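Local coordinates for protein ESSB (Geobacillus thermodenitrificans, PDB 4ANO) that is an integral membrane component of the type VII secretion system, represented by its cytoplasmic, probably kinase-like domain, and associates with copies of itself, at residues A[10-13]-A[17-20]; A[27-32]-A[132-137]; A[46-49]-A[53-56]; A[74-79]-A[152-157]; A[112-117]-A[123-128]. One frame throughout, in Å; residues are numbered along the deposited sequence. Where two conformers were deposited one is given.

Contact 1 (A[10-13]-A[17-20])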
# COMPACT_ATOMS: atom_id res chain seq x y z
N TYR A 10 -4.74 10.73 -1.63
CA TYR A 10 -4.66 10.33 -0.23
C TYR A 10 -3.18 10.46 0.29
O TYR A 10 -2.95 11.02 1.37
CB TYR A 10 -5.11 8.87 -0.13
CG TYR A 10 -5.05 8.33 1.27
CD1 TYR A 10 -5.97 8.72 2.22
CD2 TYR A 10 -4.05 7.43 1.62
CE1 TYR A 10 -5.92 8.22 3.49
CE2 TYR A 10 -3.98 6.89 2.91
CZ TYR A 10 -4.91 7.28 3.83
OH TYR A 10 -4.80 6.82 5.09
N LEU A 11 -2.23 9.92 -0.45
CA LEU A 11 -0.81 10.05 -0.08
C LEU A 11 -0.49 11.50 0.21
O LEU A 11 -0.00 11.86 1.30
CB LEU A 11 0.06 9.60 -1.25
CG LEU A 11 0.46 8.14 -1.32
CD1 LEU A 11 1.34 7.91 -2.54
CD2 LEU A 11 1.15 7.63 -0.03
N GLU A 12 -0.76 12.35 -0.78
CA GLU A 12 -0.40 13.79 -0.57
C GLU A 12 -0.95 14.39 0.69
O GLU A 12 -0.27 15.10 1.45
CB GLU A 12 -0.81 14.61 -1.78
CG GLU A 12 0.08 14.30 -2.93
CD GLU A 12 -0.27 15.19 -4.10
OE1 GLU A 12 -1.46 15.14 -4.48
OE2 GLU A 12 0.60 15.93 -4.62
N THR A 13 -2.22 14.14 0.95
CA THR A 13 -2.89 14.61 2.11
C THR A 13 -2.32 14.04 3.42
O THR A 13 -2.11 14.80 4.41
CB THR A 13 -4.43 14.31 1.97
OG1 THR A 13 -4.91 14.99 0.81
CG2 THR A 13 -5.18 14.84 3.17
N ALA A 17 2.39 16.60 1.65
CA ALA A 17 3.54 16.75 0.73
C ALA A 17 2.99 16.82 -0.66
O ALA A 17 1.83 16.52 -0.89
CB ALA A 17 4.56 15.56 0.81
N VAL A 18 3.87 17.12 -1.62
CA VAL A 18 3.47 17.29 -2.98
C VAL A 18 4.17 16.20 -3.81
O VAL A 18 5.41 16.05 -3.72
CB VAL A 18 3.91 18.71 -3.45
CG1 VAL A 18 3.83 18.90 -4.94
CG2 VAL A 18 3.10 19.78 -2.73
N MSE A 19 3.39 15.42 -4.56
CA MSE A 19 3.92 14.61 -5.66
C MSE A 19 4.11 15.55 -6.84
O MSE A 19 3.10 15.92 -7.47
CB MSE A 19 2.89 13.58 -6.12
CG MSE A 19 3.39 12.41 -7.03
SE MSE A 19 4.53 11.16 -6.02
CE MSE A 19 3.25 10.33 -4.81
N ILE A 20 5.37 15.93 -7.13
CA ILE A 20 5.66 16.82 -8.26
C ILE A 20 5.95 16.10 -9.55
O ILE A 20 6.08 16.72 -10.62
CB ILE A 20 6.86 17.80 -8.00
CG1 ILE A 20 8.10 17.06 -7.57
CG2 ILE A 20 6.49 18.89 -6.99
CD1 ILE A 20 9.35 17.65 -8.12
O HOH W 1 0.71 16.75 -7.83

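Contact 2 (A[27-32]-A[132-137])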
# COMPACT_ATOMS: atom_id res chain seq x y z
N VAL A 27 8.69 13.11 -4.18
CA VAL A 27 7.82 13.69 -3.17
C VAL A 27 8.62 14.84 -2.53
O VAL A 27 9.81 14.66 -2.22
CB VAL A 27 7.31 12.61 -2.15
CG1 VAL A 27 8.42 11.90 -1.47
CG2 VAL A 27 6.40 13.21 -1.09
N ILE A 28 7.92 15.94 -2.26
CA ILE A 28 8.54 17.16 -1.73
C ILE A 28 7.85 17.52 -0.40
O ILE A 28 6.61 17.66 -0.33
CB ILE A 28 8.41 18.34 -2.76
CG1 ILE A 28 9.00 18.00 -4.16
CG2 ILE A 28 9.00 19.66 -2.18
CD1 ILE A 28 10.37 17.49 -4.10
N PHE A 29 8.64 17.58 0.68
CA PHE A 29 8.07 18.00 1.97
C PHE A 29 8.74 19.37 2.34
O PHE A 29 9.88 19.59 2.02
CB PHE A 29 8.51 17.05 3.09
CG PHE A 29 8.06 15.63 2.94
CD1 PHE A 29 8.73 14.76 2.13
CD2 PHE A 29 6.96 15.20 3.72
CE1 PHE A 29 8.27 13.38 1.97
CE2 PHE A 29 6.52 13.87 3.63
CZ PHE A 29 7.15 12.99 2.73
N GLN A 30 8.02 20.16 3.13
CA GLN A 30 8.57 21.36 3.77
C GLN A 30 9.23 21.02 5.07
O GLN A 30 8.61 20.48 5.94
CB GLN A 30 7.41 22.35 3.99
CG GLN A 30 6.73 22.82 2.76
CD GLN A 30 7.69 23.31 1.70
OE1 GLN A 30 8.41 24.30 1.88
NE2 GLN A 30 7.73 22.60 0.59
N ARG A 31 10.52 21.34 5.20
CA ARG A 31 11.31 20.97 6.34
C ARG A 31 10.72 21.54 7.65
O ARG A 31 10.74 20.92 8.71
CB ARG A 31 12.74 21.47 6.12
CG ARG A 31 13.74 20.59 6.61
CD ARG A 31 15.17 21.20 6.38
NE ARG A 31 16.00 20.93 7.54
CZ ARG A 31 17.33 21.01 7.53
NH1 ARG A 31 17.93 21.32 6.41
NH2 ARG A 31 18.03 20.68 8.62
N ALA A 32 10.12 22.72 7.54
CA ALA A 32 9.59 23.40 8.67
C ALA A 32 8.46 22.60 9.33
O ALA A 32 8.18 22.76 10.54
CB ALA A 32 9.14 24.85 8.28
N GLU A 132 9.29 9.57 13.96
CA GLU A 132 9.69 10.89 14.57
C GLU A 132 10.49 11.80 13.58
O GLU A 132 11.21 12.73 13.98
CB GLU A 132 10.53 10.64 15.82
CG GLU A 132 9.79 10.06 17.00
CD GLU A 132 10.56 10.14 18.27
OE1 GLU A 132 11.62 9.44 18.40
OE2 GLU A 132 10.08 10.89 19.16
N SER A 133 10.40 11.52 12.26
CA SER A 133 11.17 12.25 11.32
C SER A 133 10.40 12.68 10.06
O SER A 133 10.47 13.80 9.63
CB SER A 133 12.43 11.46 10.90
OG SER A 133 13.32 11.22 11.98
N LEU A 134 9.68 11.76 9.40
CA LEU A 134 9.15 12.03 8.07
C LEU A 134 7.84 11.28 7.98
O LEU A 134 7.78 10.11 8.21
CB LEU A 134 10.14 11.49 6.99
CG LEU A 134 9.71 11.81 5.57
CD1 LEU A 134 10.11 13.33 5.37
CD2 LEU A 134 10.49 10.98 4.57
N PRO A 135 6.77 11.96 7.66
CA PRO A 135 5.46 11.26 7.67
C PRO A 135 5.43 10.08 6.66
O PRO A 135 5.96 10.18 5.58
CB PRO A 135 4.48 12.35 7.22
CG PRO A 135 5.19 13.66 7.51
CD PRO A 135 6.65 13.36 7.23
N PRO A 136 4.72 9.02 7.01
CA PRO A 136 4.01 8.85 8.31
C PRO A 136 5.06 8.63 9.40
O PRO A 136 5.94 7.75 9.29
CB PRO A 136 3.14 7.60 8.08
CG PRO A 136 3.94 6.83 7.05
CD PRO A 136 4.44 7.92 6.10
N ASP A 137 4.99 9.45 10.43
CA ASP A 137 6.10 9.49 11.42
C ASP A 137 5.76 8.94 12.82
O ASP A 137 6.55 9.07 13.74
CB ASP A 137 6.63 10.96 11.52
CG ASP A 137 5.59 11.96 12.05
OD1 ASP A 137 4.54 11.57 12.61
OD2 ASP A 137 5.76 13.18 11.86

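Contact 3 (A[46-49]-A[53-56])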
# COMPACT_ATOMS: atom_id res chain seq x y z
N LYS A 46 17.55 4.76 2.54
CA LYS A 46 18.44 4.11 1.50
C LYS A 46 18.42 2.57 1.62
O LYS A 46 18.95 1.83 0.74
CB LYS A 46 19.90 4.59 1.61
CG LYS A 46 20.20 6.08 1.57
CD LYS A 46 19.95 6.77 0.23
CE LYS A 46 20.95 6.37 -0.80
NZ LYS A 46 20.53 7.13 -1.98
N GLU A 47 17.82 2.12 2.71
CA GLU A 47 17.90 0.74 3.15
C GLU A 47 16.52 0.16 3.40
O GLU A 47 16.27 -0.53 4.41
CB GLU A 47 18.86 0.60 4.36
CG GLU A 47 20.39 0.65 4.04
CD GLU A 47 20.98 2.01 4.30
OE1 GLU A 47 20.21 2.98 4.14
OE2 GLU A 47 22.18 2.13 4.72
N VAL A 48 15.61 0.43 2.47
CA VAL A 48 14.27 -0.14 2.64
C VAL A 48 14.22 -1.50 1.97
O VAL A 48 13.86 -2.48 2.59
CB VAL A 48 13.17 0.78 2.13
CG1 VAL A 48 11.77 0.11 2.25
CG2 VAL A 48 13.33 2.13 2.89
N ASP A 49 14.60 -1.55 0.71
CA ASP A 49 14.41 -2.85 0.01
C ASP A 49 15.47 -2.80 -1.07
O ASP A 49 15.75 -1.79 -1.58
CB ASP A 49 12.97 -2.99 -0.50
CG ASP A 49 12.67 -2.07 -1.69
OD1 ASP A 49 13.12 -2.38 -2.81
OD2 ASP A 49 11.90 -1.06 -1.52
N VAL A 53 15.34 2.04 -5.66
CA VAL A 53 16.38 3.03 -5.27
C VAL A 53 15.60 4.30 -4.80
O VAL A 53 14.55 4.64 -5.39
CB VAL A 53 17.35 3.29 -6.45
CG1 VAL A 53 18.20 4.64 -6.27
CG2 VAL A 53 18.34 2.09 -6.70
N ARG A 54 16.08 4.95 -3.72
CA ARG A 54 15.53 6.20 -3.19
C ARG A 54 16.66 7.15 -3.00
O ARG A 54 17.63 6.80 -2.32
CB ARG A 54 14.81 6.02 -1.84
CG ARG A 54 13.64 5.07 -1.93
CD ARG A 54 12.78 4.91 -0.63
NE ARG A 54 11.74 3.84 -0.80
CZ ARG A 54 11.92 2.56 -1.09
NH1 ARG A 54 13.13 1.95 -1.29
NH2 ARG A 54 10.85 1.83 -1.24
N ASP A 55 16.58 8.32 -3.64
CA ASP A 55 17.60 9.33 -3.43
C ASP A 55 16.98 10.43 -2.62
O ASP A 55 15.81 10.68 -2.78
CB ASP A 55 18.08 9.84 -4.75
CG ASP A 55 18.88 8.78 -5.49
OD1 ASP A 55 19.82 8.20 -4.86
OD2 ASP A 55 18.58 8.56 -6.67
N ILE A 56 17.74 11.01 -1.72
CA ILE A 56 17.13 11.92 -0.67
C ILE A 56 17.96 13.24 -0.78
O ILE A 56 19.17 13.23 -0.75
CB ILE A 56 17.34 11.36 0.73
CG1 ILE A 56 16.49 10.13 0.98
CG2 ILE A 56 16.88 12.37 1.80
CD1 ILE A 56 17.19 8.96 0.80
O HOH W 2 20.38 9.92 -1.71

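Contact 4 (A[74-79]-A[152-157])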
# COMPACT_ATOMS: atom_id res chain seq x y z
N LEU A 74 5.37 -3.76 -12.03
CA LEU A 74 3.95 -3.54 -12.42
C LEU A 74 3.22 -2.63 -11.41
O LEU A 74 3.42 -2.74 -10.18
CB LEU A 74 3.15 -4.88 -12.48
CG LEU A 74 3.23 -6.08 -13.44
CD1 LEU A 74 3.74 -5.74 -14.80
CD2 LEU A 74 4.01 -7.28 -12.79
N THR A 75 2.36 -1.77 -11.92
CA THR A 75 1.56 -0.90 -11.10
C THR A 75 0.41 -1.64 -10.53
O THR A 75 0.07 -2.76 -10.95
CB THR A 75 0.97 0.23 -12.02
OG1 THR A 75 0.14 -0.40 -13.01
CG2 THR A 75 2.12 0.91 -12.78
N PHE A 76 -0.20 -0.98 -9.54
CA PHE A 76 -1.38 -1.51 -8.90
C PHE A 76 -2.48 -1.72 -9.99
O PHE A 76 -3.11 -2.77 -10.06
CB PHE A 76 -1.86 -0.50 -7.86
CG PHE A 76 -3.00 -1.02 -7.02
CD1 PHE A 76 -4.33 -0.88 -7.44
CD2 PHE A 76 -2.74 -1.70 -5.80
CE1 PHE A 76 -5.34 -1.33 -6.64
CE2 PHE A 76 -3.79 -2.12 -4.97
CZ PHE A 76 -5.09 -1.92 -5.42
N ALA A 77 -2.70 -0.74 -10.83
CA ALA A 77 -3.75 -0.94 -11.85
C ALA A 77 -3.48 -2.13 -12.80
O ALA A 77 -4.42 -2.86 -13.19
CB ALA A 77 -4.10 0.35 -12.56
N ALA A 78 -2.20 -2.44 -13.11
CA ALA A 78 -1.89 -3.62 -13.88
C ALA A 78 -2.28 -4.93 -13.19
O ALA A 78 -2.75 -5.87 -13.84
CB ALA A 78 -0.39 -3.65 -14.28
N ILE A 79 -2.03 -5.03 -11.88
CA ILE A 79 -2.45 -6.22 -11.17
C ILE A 79 -3.95 -6.34 -11.11
O ILE A 79 -4.49 -7.45 -11.15
CB ILE A 79 -1.76 -6.33 -9.78
CG1 ILE A 79 -0.26 -6.08 -9.97
CG2 ILE A 79 -2.10 -7.64 -9.15
CD1 ILE A 79 0.41 -7.18 -10.91
N VAL A 152 -6.87 -3.70 -0.15
CA VAL A 152 -7.19 -5.07 -0.54
C VAL A 152 -8.56 -5.14 -1.25
O VAL A 152 -8.65 -5.83 -2.30
CB VAL A 152 -7.26 -5.90 0.77
CG1 VAL A 152 -7.98 -7.27 0.53
CG2 VAL A 152 -5.83 -6.12 1.28
N LEU A 153 -9.57 -4.43 -0.75
CA LEU A 153 -10.88 -4.39 -1.47
C LEU A 153 -10.75 -3.75 -2.83
O LEU A 153 -11.32 -4.19 -3.84
CB LEU A 153 -11.96 -3.68 -0.67
CG LEU A 153 -12.36 -4.55 0.54
CD1 LEU A 153 -13.20 -3.81 1.57
CD2 LEU A 153 -12.98 -5.80 0.12
N ALA A 154 -10.01 -2.66 -2.92
CA ALA A 154 -9.76 -2.05 -4.22
C ALA A 154 -9.05 -3.03 -5.19
O ALA A 154 -9.31 -3.00 -6.40
CB ALA A 154 -8.97 -0.80 -4.09
N LEU A 155 -8.17 -3.87 -4.69
CA LEU A 155 -7.43 -4.76 -5.56
C LEU A 155 -8.27 -6.01 -5.99
O LEU A 155 -8.14 -6.47 -7.13
CB LEU A 155 -6.19 -5.21 -4.82
CG LEU A 155 -5.23 -6.16 -5.52
CD1 LEU A 155 -4.74 -5.43 -6.77
CD2 LEU A 155 -4.08 -6.50 -4.62
N THR A 156 -9.09 -6.51 -5.07
CA THR A 156 -9.75 -7.82 -5.19
C THR A 156 -11.17 -7.66 -5.71
O THR A 156 -11.40 -7.92 -6.85
CB THR A 156 -9.74 -8.62 -3.86
OG1 THR A 156 -10.37 -7.86 -2.81
CG2 THR A 156 -8.29 -8.92 -3.43
N GLU A 157 -12.08 -7.29 -4.83
CA GLU A 157 -13.48 -6.97 -5.18
C GLU A 157 -13.52 -5.94 -6.30
O GLU A 157 -14.19 -6.13 -7.34
CB GLU A 157 -14.19 -6.39 -3.97
CG GLU A 157 -15.68 -6.16 -4.17
CD GLU A 157 -16.55 -7.11 -3.34
OE1 GLU A 157 -16.34 -8.35 -3.36
OE2 GLU A 157 -17.47 -6.58 -2.67

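Contact 5 (A[112-117]-A[123-128])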
# COMPACT_ATOMS: atom_id res chain seq x y z
N PRO A 112 -3.12 2.38 -3.14
CA PRO A 112 -2.75 1.90 -4.48
C PRO A 112 -1.66 2.77 -5.12
O PRO A 112 -0.78 2.19 -5.77
CB PRO A 112 -4.10 1.99 -5.27
CG PRO A 112 -5.09 1.60 -4.17
CD PRO A 112 -4.59 2.36 -2.93
N GLU A 113 -1.63 4.07 -4.83
CA GLU A 113 -0.66 4.99 -5.48
C GLU A 113 0.74 4.66 -4.97
O GLU A 113 1.76 5.03 -5.61
CB GLU A 113 -0.95 6.45 -5.11
CG GLU A 113 -0.24 7.43 -5.99
CD GLU A 113 -0.52 8.90 -5.67
OE1 GLU A 113 -1.07 9.26 -4.59
OE2 GLU A 113 -0.14 9.70 -6.56
N ASN A 114 0.81 4.05 -3.79
CA ASN A 114 2.10 3.81 -3.16
C ASN A 114 2.66 2.42 -3.34
O ASN A 114 3.62 2.05 -2.67
CB ASN A 114 2.00 4.15 -1.67
CG ASN A 114 3.34 4.49 -1.08
OD1 ASN A 114 4.23 5.08 -1.74
ND2 ASN A 114 3.50 4.14 0.21
N LEU A 115 2.03 1.63 -4.21
CA LEU A 115 2.47 0.26 -4.33
C LEU A 115 2.88 -0.12 -5.76
O LEU A 115 2.19 0.22 -6.69
CB LEU A 115 1.35 -0.66 -3.97
CG LEU A 115 0.93 -0.77 -2.50
CD1 LEU A 115 -0.39 -1.54 -2.35
CD2 LEU A 115 2.05 -1.48 -1.68
N MSE A 116 3.96 -0.88 -5.89
CA MSE A 116 4.25 -1.55 -7.18
C MSE A 116 4.58 -3.01 -6.92
O MSE A 116 4.79 -3.40 -5.75
CB MSE A 116 5.36 -0.85 -7.94
CG MSE A 116 5.10 0.61 -8.20
SE MSE A 116 6.32 1.22 -9.59
CE MSE A 116 5.66 0.07 -11.03
N PHE A 117 4.62 -3.85 -7.97
CA PHE A 117 4.69 -5.31 -7.79
C PHE A 117 5.75 -5.92 -8.65
O PHE A 117 5.95 -5.43 -9.71
CB PHE A 117 3.34 -5.98 -8.19
CG PHE A 117 2.21 -5.51 -7.26
CD1 PHE A 117 1.56 -4.30 -7.47
CD2 PHE A 117 1.83 -6.33 -6.20
CE1 PHE A 117 0.55 -3.86 -6.56
CE2 PHE A 117 0.83 -5.91 -5.29
CZ PHE A 117 0.17 -4.69 -5.48
N PRO A 123 4.37 -7.32 -3.24
CA PRO A 123 4.27 -5.84 -3.29
C PRO A 123 5.45 -5.13 -2.70
O PRO A 123 6.12 -5.67 -1.84
CB PRO A 123 3.00 -5.55 -2.51
CG PRO A 123 3.10 -6.65 -1.39
CD PRO A 123 3.59 -7.90 -2.11
N PHE A 124 5.74 -3.94 -3.22
CA PHE A 124 6.73 -3.03 -2.72
C PHE A 124 6.15 -1.66 -2.56
O PHE A 124 5.42 -1.17 -3.39
CB PHE A 124 7.93 -2.92 -3.64
CG PHE A 124 8.72 -4.18 -3.73
CD1 PHE A 124 8.17 -5.34 -4.38
CD2 PHE A 124 9.96 -4.28 -3.11
CE1 PHE A 124 8.92 -6.57 -4.41
CE2 PHE A 124 10.69 -5.48 -3.14
CZ PHE A 124 10.16 -6.62 -3.77
N PHE A 125 6.57 -0.95 -1.50
CA PHE A 125 6.15 0.42 -1.31
C PHE A 125 7.07 1.39 -1.94
O PHE A 125 8.31 1.19 -1.94
CB PHE A 125 6.09 0.76 0.22
CG PHE A 125 5.09 -0.02 0.92
CD1 PHE A 125 3.76 0.34 0.84
CD2 PHE A 125 5.43 -1.14 1.63
CE1 PHE A 125 2.79 -0.37 1.48
CE2 PHE A 125 4.47 -1.92 2.23
CZ PHE A 125 3.14 -1.55 2.14
N LEU A 126 6.53 2.47 -2.46
CA LEU A 126 7.26 3.52 -2.99
C LEU A 126 7.77 4.44 -1.90
O LEU A 126 8.98 4.47 -1.62
CB LEU A 126 6.43 4.33 -4.00
CG LEU A 126 6.15 3.47 -5.26
CD1 LEU A 126 5.01 3.97 -6.05
CD2 LEU A 126 7.44 3.43 -6.12
N HIS A 127 6.89 5.18 -1.29
CA HIS A 127 7.25 6.08 -0.18
C HIS A 127 7.13 5.34 1.18
O HIS A 127 6.18 4.61 1.39
CB HIS A 127 6.34 7.27 -0.11
CG HIS A 127 6.59 8.12 1.10
ND1 HIS A 127 7.71 8.91 1.25
CD2 HIS A 127 5.95 8.16 2.28
CE1 HIS A 127 7.72 9.44 2.45
NE2 HIS A 127 6.63 9.04 3.09
N VAL A 128 8.11 5.58 2.08
CA VAL A 128 8.03 4.98 3.45
C VAL A 128 8.37 6.10 4.42
O VAL A 128 9.15 7.00 4.09
CB VAL A 128 9.09 3.89 3.52
CG1 VAL A 128 9.12 3.32 4.86
CG2 VAL A 128 8.73 2.69 2.51

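Contact 1 (A[10-13]-A[17-20])
Glu12 reaches from its helix to Met19 in the following strand, and its OE2 accepts the backbone N-H of Met19 at 2.8 Å. The amide comes in on the anti side of the carboxylate, 20° out of its plane. Two residues earlier in the chain, the N-H of Ala17 goes to the backbone O of Glu12 at 3.1 Å, on a lone pair in the carbonyl plane. A single residue thus holds both the turn and the start of the strand. The rest of the side chain runs extended past the turn, with CB 3.4 Å from Ala17 O. Leu11 CD1 and the CE of selenomethionine Met19 also approach, but both side chains have alternate conformers, which makes this apolar touch tentative. Behind these first partners, Glu12 OE1 accepts from the N of Thr9, the residue just before the helix. With an alanine here, the amide of Met19 would probably lose its acceptor, and the N of Thr9 this partner. The whole is a tight helix-to-strand connection, the carboxylate bridging helix 10-15 and edge strand 18-22 of a four-stranded antiparallel sheet.

Contact 2 (A[27-32]-A[132-137])
Pro135, whose ring lies against Phe29, gives its backbone O to NE2 of His127, a hydrogen bond that ties the loop to the chain following strand 123-125. The loop is also closed on itself, since Glu132 N donates to Asp137 O at 2.8 Å. Within that frame a classic beta bulge at Ser133 and Leu134 and a cis peptide before Pro136 shape the path of the chain. What crosses to the strand is wholly apolar. Leu134 CD1 stands almost exactly over the middle of the Phe29 ring, 3.7 Å from its centroid and 5° off the normal, a textbook CH-pi contact. It is the first torsion of Leu134, with CG anti to the backbone N (chi1 -176°), that carries the methyl to the ring. Because it is centred, that one methyl lies within 4.0 Å of all six ring carbons; the two side chains cross at about a right angle. Pro135 approaches obliquely: its CD is 3.6 Å from Phe29 CE2. Leu15 of helix 10-15 also touches Phe29, while strand 25-30 pairs with 18-22 and 62-68 on its two flanks; the loop thus joins this sheet to the approach to helix 141-155.

Contact 3 (A[46-49]-A[53-56])
Arg54 meets three residues of the 46-49 loop, and each part of it has a different task. Its backbone O accepts from Lys46 NZ at 2.9 Å, the donor tilted 18° from the carbonyl plane. Its side chain, extended from CG to NE, ends in a guanidinium that holds one carboxylate oxygen with two nitrogens: Asp49 OD2 lies 3.1 Å from NH2 and 3.3 Å from NH1, near the guanidinium plane. The carboxylate is turned almost perpendicular to that plane, and NH2 meets OD2 nearly along its C-O axis whereas NH1 comes from above the carboxylate plane. Val48 covers one face of the same group, its CB 3.6 Å from NH1 and offset toward the rim. Outside the loop NE donates to Leu126 O, and NH2 has a weak bond to Phe125 O, while Asp49 OD1 accepts from Ile52 N; these bonds from several sides probably fix the rotation of the buried guanidinium. Asp55 sends OD1 to Lys46 NZ in a salt bridge of 3.2 Å, and its OD2 pairs with Lys68. Ile56 follows, its side chain antiparallel to that of Lys46, with CD1 3.6 Å from Lys46 CD. Its backbone N donates to a water whose O lies 2.8 Å from Lys46 NZ and accepts from it too. The lysine, bent at its second and third torsions, folds its ammonium back over the strand. The arrangement is that of a connecting loop laid against strand 53-58, an outermost strand of the four-stranded antiparallel sheet, and fastened mainly by salt bridges, with a backbone acceptor and apolar contacts besides.

Contact 4 (A[74-79]-A[152-157])
Phe76 and Leu155 carry the contact, and between them the interaction is aromatic as well as aliphatic. Leu155 CD1 sits over one face of the Phe76 ring, 4.0 Å from the centroid and 22° off the normal, a CH-pi contact displaced toward the rim. The ring is delivered by its first torsion, CG anti to the backbone N (chi1 -173°), which sends it out from its short helix toward helix 141-155. Simple van der Waals packing adds to this. The far end of the ring, CZ, is 3.5 Å from Leu155 CB, and at the ring edge the backbone C of Ala154 lies near its plane. Ile79, one turn on, brings CG2 to 4.2 Å from Leu155 CD1, so the same methyl touches both a ring and a branched aliphatic chain. The setting is the helical part of the domain, which is probably kinase-like in fold: here the start of helix 76-80 packs against the last turn of helix 141-155, with Phe117 of the three-stranded sheet touching both Phe76 and Ile79. Polar bonds act within each segment and tidy the helix ends. Thr75 is the N-cap of helix 76-80, its OG1 accepting from Ala78 N at 3.1 Å. At the other helix's C-terminal end Val152 O is gripped twice, by Thr156 N at 2.9 Å and by Thr156 OG1 at 2.7 Å, the hydroxyl coming from above the carbonyl plane. Beyond it, Arg87 of helix 84-98 donates NE to Leu155 O and NH2 to Thr156 O.

Contact 5 (A[112-117]-A[123-128])
Asn114 and His127 meet where the antiparallel beta hairpin of strands 115-117 and 123-125 opens. In sequence, Pro112, Glu113 and Asn114 recall the end of a kinase catalytic loop, consistent with the family's place in the kinase clan. Followed outward, Asn114 has CB against Leu11 of helix 10-15; CG, anti to the backbone N (chi1 -156°), turns the amide toward the other strand's continuation. There OD1 accepts from His127 N at 2.7 Å, nearly straight at 169°, and also packs on Leu126 CB, 3.2 Å from OD1; ND2 donates to His127 O at 3.0 Å, on a lone pair and within the amide plane. The flat group thus reads both backbone groups of one residue, while ND2 has a second acceptor in Ile109 O. A leucine in its place would probably leave the N-H and C=O of His127 without these mates. Along the hairpin Met116 and Phe124 form the hydrogen-bonded pair, N to O in both directions. On the side of Leu115, Phe117, Pro123 and Phe125 apolar groups close up: Phe117 CE2 is 3.5 Å from Pro123 CB. Leu115 and Phe125 run alongside each other, with Leu115 CD2 3.4 Å from Phe125 CE1.

Contacts 2, 4 and 5 are buried, contact 1 partly so, and contact 3 lies on the surface; chemistry follows place. Contacts 2 and 4 each rest on a leucine methyl over a phenylalanine face, contact 5 on backbone and amide bonds, contact 3 on salt bridges. Contacts 1, 2 and 3 all reach the four-stranded sheet, and contacts 1 and 2 share its neighbouring strands 18-22 and 25-30. Contacts 4 and 5 meet in the three-stranded sheet, where Leu74 pairs with Phe117. Contact 5, whose centre lies about 5 Å from that of the chain, touches all the others, whereas contacts 2 and 4, with centres 27 Å apart, lie on opposite sides of the chain's centre.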